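Alanyl-tRNA synthetase (Aquifex aeolicus, PDB 3G98) catalyses the attachment of alanine to its tRNA, and this C-terminal C-Ala domain probably binds tRNA to bring aminoacylation and editing together. Local coordinates at residues G14-V19 and V40-R45; N51-V56 and L87-G92; V56-S61 and G82-L87. One frame throughout, in Å; residues are numbered along the deposited sequence.

Contact 1. Residues G14-V19 and V40-R45; sequences GVFEEV and VFIASR
Gly14 to Glu17 pair in register with Ile42 to Arg45 as neighbouring parallel strands. The segment axes approach to 4.4 Å at an angle of 26°. They are the two strands of a beta-alpha-beta crossover, and helix 21-31 runs between them. The backbone bonds alternate as expected for a parallel pair. Phe16 N donates to Ala43 O, and Arg45 N donates to Phe16 O at 2.7 Å. Glu18 N to Arg45 O is the last of the series, just past the end of the first strand.

Val15 and Ala43 share one face. Val15 CG2 lies 4.1 Å from Ala43 CB, and Phe98 of helix 98-110 packs on both side chains. Phe16 and Ile42 share the other face. There Ile42 CB meets the edge of the Phe16 ring, 4.2 Å from CE1. Glu17 and Arg45 run side by side, with Glu17 OE2 3.7 Å from Arg45 CD. The Arg45 guanidinium itself forms a salt bridge with Asp96.

Ser44 holds the turn that leads into helix 21-31. Its OG is anti to the backbone N (chi1 174°), beside Val19. From there Ser44 OG donates to a lone pair of Val19 O, in the carbonyl plane, at 2.6 Å.

Contact 2. Residues N51-V56 and L87-G92; sequences NFVIGV and LAQGGG
Gln89 of strand 87-92 reaches across to Asn51 and Val53 of strand 49-56. The two strands are antiparallel neighbours within the mixed sheet. Phe52 with Gly90 and Ile54 with Ala88 are hydrogen-bonded pairs. Val53 with Gln89 is a non-hydrogen-bonded pair, so these two side chains lie close together on the same face.

Gln89 CB starts 3.7 Å from Phe52 O. CG lies anti to the backbone N (chi1 177°), which carries the extended chain along the face toward Asn51. Gln89 CG lies 3.4 Å from Phe52 O and also packs on Val53 CG2. Gln89 CD touches Val53 CG2 at 3.6 Å. At the tip, Gln89 NE2 donates to Asn51 OD1 at 2.9 Å. This bond is nearly straight. The donor lies in the carbonyl plane of Asn51 on a lone pair, and OD1 lies close to the amide plane of Gln89, although the two amides are turned 80° apart. Asn51 is modelled in two conformers; the bond is described for one of them and may not hold in the other. NE2 also donates to Pro21 O, and OE1 accepts from Arg25, so both ends of the amide are held.

Beside Gln89, Leu87 CD1 rests 3.8 Å from Val53 CG1 and 3.6 Å from Gly55 CA. On the other face, Gly90 CA makes a CH-pi contact 4.2 Å from the Phe52 ring centroid.

Helix 21-31 packs on the face with Asn51, Val53 and Leu87. Helix 66-76 packs on the opposite face through Ile70, which touches Phe52, Ile54 and Ala88. Strand 38-46 borders the far edge of strand 49-56.

Contact 3. Residues V56-S61 and G82-L87; sequences VSKEIS and GGRADL
A tight two-residue beta-hairpin turn, joining strands 82-83 and 87-92, meets the loop that follows strand 49-56. Arg84 and Leu87 close the turn with a pair of backbone hydrogen bonds. Ala85 and Asp86 occupy its corners with the backbone angles of a type I turn. The facing loop contains the short 3-10 segment 58-59.

One hydrogen bond spans the contact. Val56 N donates to Asp86 O at 2.8 Å, with an angle of 169° at the hydrogen. It carries the backbone pairing of strands 49-56 and 87-92 one step into the turn. Val56 CG1 is anti to the carbonyl carbon (chi1 -55°), which leaves CG2 between the backbone N and the carbonyl carbon, against the turn. Val56 CG2 lies 3.6 Å from Ala85 O and equally close to Asp86 CA.

Farther along the loop, Ser61 packs against both corner residues. Its CB is 4.1 Å from Ala85 CB. Ser61 OG folds back inside its own loop and donates to Lys58 O at 3.0 Å. Lys58 O thus accepts from Ser61 OG and, weakly, from Ser61 N, while Ile60 N bonds to Ser57 O.

Asp86 is buried, and its carboxylate forms a salt bridge from OD2 to Arg32. Arg32 also donates to Val56 O, so it ties both sides of the contact together. The long chains of Lys58 and Arg84 meet obliquely at the exposed surface. Lys58 NZ comes within 3.8 Å of Arg84 NH1. Two like charges this close may disfavour each other, though the nearby Asp86 carboxylate could offset part of this. Ser61 OG also touches the turn through Asp86 CB, at 3.4 Å.

Overall arrangement
From the N terminus, strand 9-17 leads through helix 21-31 into strand 38-46, and contact 1 closes that first loop. Strand 38-46 then passes directly to strand 49-56, its antiparallel neighbour. This puts contacts 1 and 2 in series along the chain and side by side in the sheet. Backbone pairs such as Ser44 with Asn51 join them. Contact 2 closes the longer excursion through helix 66-76 and the edge strand 82-83. Contact 3 lies within that excursion and shares Val56 and Leu87 with contact 2. It ties the loop before helix 66-76 to the hairpin turn between strands 82-83 and 87-92. Contacts 1 and 3 do not touch; their centres are about 18 Å apart.

Contact 1. Residues G14-V19 and V40-R45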
loop_
_atom_site.group_PDB
_atom_site.type_symbol
_atom_site.label_atom_id
_atom_site.label_comp_id
_atom_site.label_asym_id
_atom_site.label_seq_id
_atom_site.Cartn_x
_atom_site.Cartn_y
_atom_site.Cartn_z
ATOM N N GLY A 14 4.807 -2.116 -5.576
ATOM C CA GLY A 14 4.744 -2.883 -6.807
ATOM C C GLY A 14 3.401 -3.542 -6.973
ATOM O O GLY A 14 2.668 -3.736 -6.004
ATOM N N VAL A 15 3.064 -3.885 -8.208
ATOM C CA VAL A 15 1.823 -4.603 -8.453
ATOM C C VAL A 15 2.167 -5.928 -9.114
ATOM O O VAL A 15 3.005 -5.980 -10.020
ATOM C CB VAL A 15 0.845 -3.779 -9.341
ATOM C CG1 VAL A 15 1.563 -3.229 -10.561
ATOM C CG2 VAL A 15 -0.346 -4.622 -9.742
ATOM N N PHE A 16 1.559 -7.000 -8.614
ATOM C CA PHE A 16 1.857 -8.347 -9.057
ATOM C C PHE A 16 0.648 -8.890 -9.803
ATOM O O PHE A 16 -0.458 -8.398 -9.635
ATOM C CB PHE A 16 2.140 -9.246 -7.847
ATOM C CG PHE A 16 3.315 -8.803 -7.016
ATOM C CD1 PHE A 16 3.147 -7.918 -5.960
ATOM C CD2 PHE A 16 4.588 -9.271 -7.294
ATOM C CE1 PHE A 16 4.229 -7.512 -5.192
ATOM C CE2 PHE A 16 5.681 -8.868 -6.534
ATOM C CZ PHE A 16 5.501 -7.984 -5.481
ATOM N N GLU A 17 0.853 -9.902 -10.630
ATOM C CA GLU A 17 -0.286 -10.562 -11.254
ATOM C C GLU A 17 -0.640 -11.790 -10.445
ATOM O O GLU A 17 0.247 -12.557 -10.049
ATOM C CB GLU A 17 0.041 -10.996 -12.692
ATOM C CG GLU A 17 0.473 -9.874 -13.624
ATOM C CD GLU A 17 -0.702 -9.087 -14.186
ATOM O OE1 GLU A 17 -1.796 -9.663 -14.337
ATOM O OE2 GLU A 17 -0.529 -7.892 -14.486
ATOM N N GLU A 18 -1.933 -11.971 -10.206
ATOM C CA GLU A 18 -2.486 -13.239 -9.728
ATOM C C GLU A 18 -2.103 -13.663 -8.305
ATOM O O GLU A 18 -2.231 -14.839 -7.957
ATOM C CB GLU A 18 -2.144 -14.376 -10.712
ATOM C CG GLU A 18 -2.258 -13.993 -12.185
ATOM C CD GLU A 18 -3.682 -13.663 -12.623
ATOM O OE1 GLU A 18 -4.635 -13.904 -11.847
ATOM O OE2 GLU A 18 -3.848 -13.166 -13.758
ATOM N N VAL A 19 -1.653 -12.725 -7.475
ATOM C CA VAL A 19 -1.338 -13.048 -6.084
ATOM C C VAL A 19 -2.601 -13.022 -5.230
ATOM O O VAL A 19 -3.399 -12.094 -5.335
ATOM C CB VAL A 19 -0.281 -12.072 -5.509
ATOM C CG1 VAL A 19 -0.173 -12.221 -4.004
ATOM C CG2 VAL A 19 1.070 -12.321 -6.175
ATOM N N VAL A 40 4.906 0.100 2.881
ATOM C CA VAL A 40 4.784 -0.891 1.813
ATOM C C VAL A 40 3.432 -0.729 1.149
ATOM O O VAL A 40 2.396 -0.763 1.821
ATOM C CB VAL A 40 4.898 -2.320 2.377
ATOM C CG1 VAL A 40 4.774 -3.358 1.267
ATOM C CG2 VAL A 40 6.194 -2.481 3.167
ATOM N N PHE A 41 3.433 -0.527 -0.165
ATOM C CA PHE A 41 2.182 -0.438 -0.912
ATOM C C PHE A 41 2.245 -1.424 -2.054
ATOM O O PHE A 41 2.881 -1.173 -3.075
ATOM C CB PHE A 41 1.961 1.001 -1.405
ATOM C CG PHE A 41 0.751 1.185 -2.294
ATOM C CD1 PHE A 41 -0.457 0.541 -2.022
ATOM C CD2 PHE A 41 0.818 2.037 -3.390
ATOM C CE1 PHE A 41 -1.572 0.738 -2.844
ATOM C CE2 PHE A 41 -0.289 2.244 -4.200
ATOM C CZ PHE A 41 -1.483 1.583 -3.929
ATOM N N ILE A 42 1.613 -2.575 -1.874
ATOM C CA ILE A 42 1.662 -3.581 -2.925
ATOM C C ILE A 42 0.258 -3.970 -3.334
ATOM O O ILE A 42 -0.699 -3.816 -2.571
ATOM C CB ILE A 42 2.490 -4.830 -2.541
ATOM C CG1 ILE A 42 1.910 -5.511 -1.299
ATOM C CG2 ILE A 42 3.963 -4.455 -2.350
ATOM C CD1 ILE A 42 2.642 -6.796 -0.900
ATOM N N ALA A 43 0.145 -4.464 -4.552
ATOM C CA ALA A 43 -1.155 -4.759 -5.112
ATOM C C ALA A 43 -1.066 -6.028 -5.941
ATOM O O ALA A 43 0.027 -6.446 -6.349
ATOM C CB ALA A 43 -1.626 -3.604 -5.963
ATOM N N SER A 44 -2.225 -6.638 -6.180
ATOM C CA SER A 44 -2.307 -7.815 -7.033
ATOM C C SER A 44 -3.427 -7.616 -8.028
ATOM O O SER A 44 -4.573 -7.358 -7.643
ATOM C CB SER A 44 -2.591 -9.059 -6.210
ATOM O OG SER A 44 -2.803 -10.183 -7.055
ATOM N N ARG A 45 -3.081 -7.708 -9.307
ATOM C CA ARG A 45 -4.062 -7.606 -10.373
ATOM C C ARG A 45 -4.585 -9.000 -10.690
ATOM O O ARG A 45 -3.804 -9.913 -10.981
ATOM C CB ARG A 45 -3.437 -7.003 -11.630
ATOM C CG ARG A 45 -4.471 -6.688 -12.690
ATOM C CD ARG A 45 -3.867 -6.313 -14.032
ATOM N NE ARG A 45 -4.940 -6.062 -14.995
ATOM C CZ ARG A 45 -5.067 -4.955 -15.719
ATOM N NH1 ARG A 45 -4.163 -3.989 -15.634
ATOM N NH2 ARG A 45 -6.093 -4.827 -16.548
#

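Contact 2. Residues N51-V56 and L87-G92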
loop_
_atom_site.group_PDB
_atom_site.type_symbol
_atom_site.label_atom_id
_atom_site.label_comp_id
_atom_site.label_asym_id
_atom_site.label_seq_id
_atom_site.Cartn_x
_atom_site.Cartn_y
_atom_site.Cartn_z
ATOM N N ASN A 51 -6.508 -5.963 -5.842
ATOM C CA ASN A 51 -6.491 -5.989 -4.386
ATOM C C ASN A 51 -5.206 -5.311 -3.941
ATOM O O ASN A 51 -4.175 -5.472 -4.582
ATOM C CB ASN A 51 -6.550 -7.439 -3.884
ATOM C CG ASN A 51 -6.634 -7.536 -2.369
ATOM O OD1 ASN A 51 -5.636 -7.385 -1.670
ATOM N ND2 ASN A 51 -7.834 -7.809 -1.857
ATOM N N PHE A 52 -5.266 -4.553 -2.852
ATOM C CA PHE A 52 -4.102 -3.787 -2.443
ATOM C C PHE A 52 -3.952 -3.704 -0.921
ATOM O O PHE A 52 -4.929 -3.794 -0.174
ATOM C CB PHE A 52 -4.130 -2.385 -3.071
ATOM C CG PHE A 52 -5.432 -1.672 -2.899
ATOM C CD1 PHE A 52 -6.481 -1.880 -3.796
ATOM C CD2 PHE A 52 -5.629 -0.812 -1.824
ATOM C CE1 PHE A 52 -7.690 -1.239 -3.642
ATOM C CE2 PHE A 52 -6.848 -0.166 -1.652
ATOM C CZ PHE A 52 -7.884 -0.380 -2.565
ATOM N N VAL A 53 -2.713 -3.528 -0.482
ATOM C CA VAL A 53 -2.386 -3.510 0.935
ATOM C C VAL A 53 -1.404 -2.379 1.222
ATOM O O VAL A 53 -0.505 -2.101 0.424
ATOM C CB VAL A 53 -1.712 -4.828 1.362
ATOM C CG1 VAL A 53 -1.196 -4.734 2.810
ATOM C CG2 VAL A 53 -2.668 -6.028 1.180
ATOM N N ILE A 54 -1.582 -1.744 2.367
ATOM C CA ILE A 54 -0.609 -0.795 2.895
ATOM C C ILE A 54 -0.165 -1.325 4.245
ATOM O O ILE A 54 -0.994 -1.577 5.124
ATOM C CB ILE A 54 -1.217 0.613 3.090
ATOM C CG1 ILE A 54 -1.698 1.197 1.760
ATOM C CG2 ILE A 54 -0.187 1.554 3.739
ATOM C CD1 ILE A 54 -0.632 1.908 0.990
ATOM N N GLY A 55 1.139 -1.537 4.390
ATOM C CA GLY A 55 1.713 -1.919 5.679
ATOM C C GLY A 55 2.800 -0.929 6.031
ATOM O O GLY A 55 3.567 -0.518 5.161
ATOM N N VAL A 56 2.864 -0.523 7.295
ATOM C CA VAL A 56 3.906 0.405 7.721
ATOM C C VAL A 56 4.655 -0.159 8.926
ATOM O O VAL A 56 4.116 -0.983 9.668
ATOM C CB VAL A 56 3.357 1.843 8.030
ATOM C CG1 VAL A 56 2.580 2.407 6.839
ATOM C CG2 VAL A 56 2.496 1.850 9.266
ATOM N N LEU A 87 -1.417 -1.685 9.322
ATOM C CA LEU A 87 -1.707 -2.610 8.225
ATOM C C LEU A 87 -3.182 -2.556 7.805
ATOM O O LEU A 87 -4.097 -2.835 8.597
ATOM C CB LEU A 87 -1.315 -4.039 8.611
ATOM C CG LEU A 87 -1.305 -5.112 7.514
ATOM C CD1 LEU A 87 -0.239 -4.814 6.460
ATOM C CD2 LEU A 87 -1.099 -6.503 8.108
ATOM N N ALA A 88 -3.403 -2.218 6.543
ATOM C CA ALA A 88 -4.765 -2.083 6.008
ATOM C C ALA A 88 -4.833 -2.645 4.585
ATOM O O ALA A 88 -3.812 -2.770 3.917
ATOM C CB ALA A 88 -5.188 -0.621 6.030
ATOM N N GLN A 89 -6.037 -2.981 4.121
ATOM C CA GLN A 89 -6.196 -3.688 2.852
ATOM C C GLN A 89 -7.528 -3.332 2.204
ATOM O O GLN A 89 -8.481 -2.956 2.893
ATOM C CB GLN A 89 -6.089 -5.205 3.096
ATOM C CG GLN A 89 -6.310 -6.111 1.885
ATOM C CD GLN A 89 -5.800 -7.535 2.133
ATOM O OE1 GLN A 89 -5.773 -8.005 3.273
ATOM N NE2 GLN A 89 -5.380 -8.214 1.067
ATOM N N GLY A 90 -7.595 -3.448 0.882
ATOM C CA GLY A 90 -8.835 -3.151 0.166
ATOM C C GLY A 90 -8.888 -3.781 -1.214
ATOM O O GLY A 90 -7.913 -4.386 -1.684
ATOM N N GLY A 91 -10.042 -3.642 -1.860
ATOM C CA GLY A 91 -10.220 -4.119 -3.224
ATOM C C GLY A 91 -10.799 -3.000 -4.065
ATOM O O GLY A 91 -11.452 -2.088 -3.540
ATOM N N GLY A 92 -10.545 -3.055 -5.367
ATOM C CA GLY A 92 -10.978 -2.005 -6.278
ATOM C C GLY A 92 -11.179 -2.512 -7.689
ATOM O O GLY A 92 -10.914 -3.683 -7.978
#

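Contact 3. Residues V56-S61 and G82-L87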
loop_
_atom_site.group_PDB
_atom_site.type_symbol
_atom_site.label_atom_id
_atom_site.label_comp_id
_atom_site.label_asym_id
_atom_site.label_seq_id
_atom_site.Cartn_x
_atom_site.Cartn_y
_atom_site.Cartn_z
ATOM N N VAL A 56 2.864 -0.523 7.295
ATOM C CA VAL A 56 3.906 0.405 7.721
ATOM C C VAL A 56 4.655 -0.159 8.926
ATOM O O VAL A 56 4.116 -0.983 9.668
ATOM C CB VAL A 56 3.357 1.843 8.030
ATOM C CG1 VAL A 56 2.580 2.407 6.839
ATOM C CG2 VAL A 56 2.496 1.850 9.266
ATOM N N SER A 57 5.902 0.255 9.100
ATOM C CA SER A 57 6.643 -0.113 10.300
ATOM C C SER A 57 5.851 0.363 11.506
ATOM O O SER A 57 5.360 1.494 11.522
ATOM C CB SER A 57 8.013 0.550 10.297
ATOM O OG SER A 57 8.814 0.060 9.249
ATOM N N LYS A 58 5.730 -0.474 12.528
ATOM C CA LYS A 58 4.874 -0.109 13.656
ATOM C C LYS A 58 5.277 1.225 14.286
ATOM O O LYS A 58 4.420 1.974 14.775
ATOM C CB LYS A 58 4.806 -1.226 14.702
ATOM C CG LYS A 58 3.892 -0.885 15.870
ATOM C CD LYS A 58 2.935 -2.019 16.205
ATOM C CE LYS A 58 1.841 -1.521 17.155
ATOM N NZ LYS A 58 0.655 -2.427 17.147
ATOM N N GLU A 59 6.571 1.535 14.242
ATOM C CA GLU A 59 7.096 2.761 14.847
ATOM C C GLU A 59 6.552 4.043 14.210
ATOM O O GLU A 59 6.541 5.088 14.847
ATOM C CB GLU A 59 8.625 2.776 14.809
ATOM C CG GLU A 59 9.284 1.738 15.711
ATOM C CD GLU A 59 9.403 0.367 15.058
ATOM O OE1 GLU A 59 8.942 0.199 13.905
ATOM O OE2 GLU A 59 9.969 -0.543 15.702
ATOM N N ILE A 60 6.097 3.964 12.961
ATOM C CA ILE A 60 5.642 5.159 12.243
ATOM C C ILE A 60 4.130 5.178 11.979
ATOM O O ILE A 60 3.644 5.952 11.155
ATOM C CB ILE A 60 6.409 5.354 10.914
ATOM C CG1 ILE A 60 6.116 4.203 9.945
ATOM C CG2 ILE A 60 7.900 5.474 11.176
ATOM C CD1 ILE A 60 6.622 4.447 8.534
ATOM N N SER A 61 3.399 4.330 12.700
ATOM C CA SER A 61 1.934 4.228 12.612
ATOM C C SER A 61 1.178 5.547 12.795
ATOM O O SER A 61 0.149 5.767 12.153
ATOM C CB SER A 61 1.415 3.219 13.651
ATOM O OG SER A 61 1.823 1.897 13.338
ATOM N N GLY A 82 -9.730 -0.838 4.611
ATOM C CA GLY A 82 -9.851 -0.690 6.050
ATOM C C GLY A 82 -8.832 -1.576 6.733
ATOM O O GLY A 82 -8.164 -2.378 6.086
ATOM N N GLY A 83 -8.705 -1.417 8.042
ATOM C CA GLY A 83 -7.765 -2.206 8.824
ATOM C C GLY A 83 -7.309 -1.428 10.040
ATOM O O GLY A 83 -8.113 -0.726 10.673
ATOM N N ARG A 84 -6.018 -1.554 10.352
ATOM C CA ARG A 84 -5.378 -0.855 11.476
ATOM C C ARG A 84 -4.379 0.187 11.004
ATOM O O ARG A 84 -4.036 0.240 9.834
ATOM C CB ARG A 84 -4.616 -1.842 12.361
ATOM C CG ARG A 84 -5.468 -2.800 13.124
ATOM C CD ARG A 84 -4.777 -3.139 14.426
ATOM N NE ARG A 84 -4.768 -1.984 15.325
ATOM C CZ ARG A 84 -3.956 -1.853 16.370
ATOM N NH1 ARG A 84 -3.069 -2.805 16.655
ATOM N NH2 ARG A 84 -4.034 -0.767 17.131
ATOM N N ALA A 85 -3.884 1.000 11.934
ATOM C CA ALA A 85 -2.926 2.041 11.581
ATOM C C ALA A 85 -1.639 1.490 10.956
ATOM O O ALA A 85 -0.964 2.195 10.207
ATOM C CB ALA A 85 -2.605 2.918 12.803
ATOM N N ASP A 86 -1.294 0.241 11.264
ATOM C CA ASP A 86 -0.029 -0.307 10.769
ATOM C C ASP A 86 -0.188 -1.230 9.565
ATOM O O ASP A 86 0.791 -1.505 8.869
ATOM C CB ASP A 86 0.753 -1.009 11.883
ATOM C CG ASP A 86 0.052 -2.255 12.392
ATOM O OD1 ASP A 86 -1.133 -2.159 12.784
ATOM O OD2 ASP A 86 0.689 -3.331 12.399
ATOM N N LEU A 87 -1.417 -1.685 9.322
ATOM C CA LEU A 87 -1.707 -2.610 8.225
ATOM C C LEU A 87 -3.182 -2.556 7.805
ATOM O O LEU A 87 -4.097 -2.835 8.597
ATOM C CB LEU A 87 -1.315 -4.039 8.611
ATOM C CG LEU A 87 -1.305 -5.112 7.514
ATOM C CD1 LEU A 87 -0.239 -4.814 6.460
ATOM C CD2 LEU A 87 -1.099 -6.503 8.108
#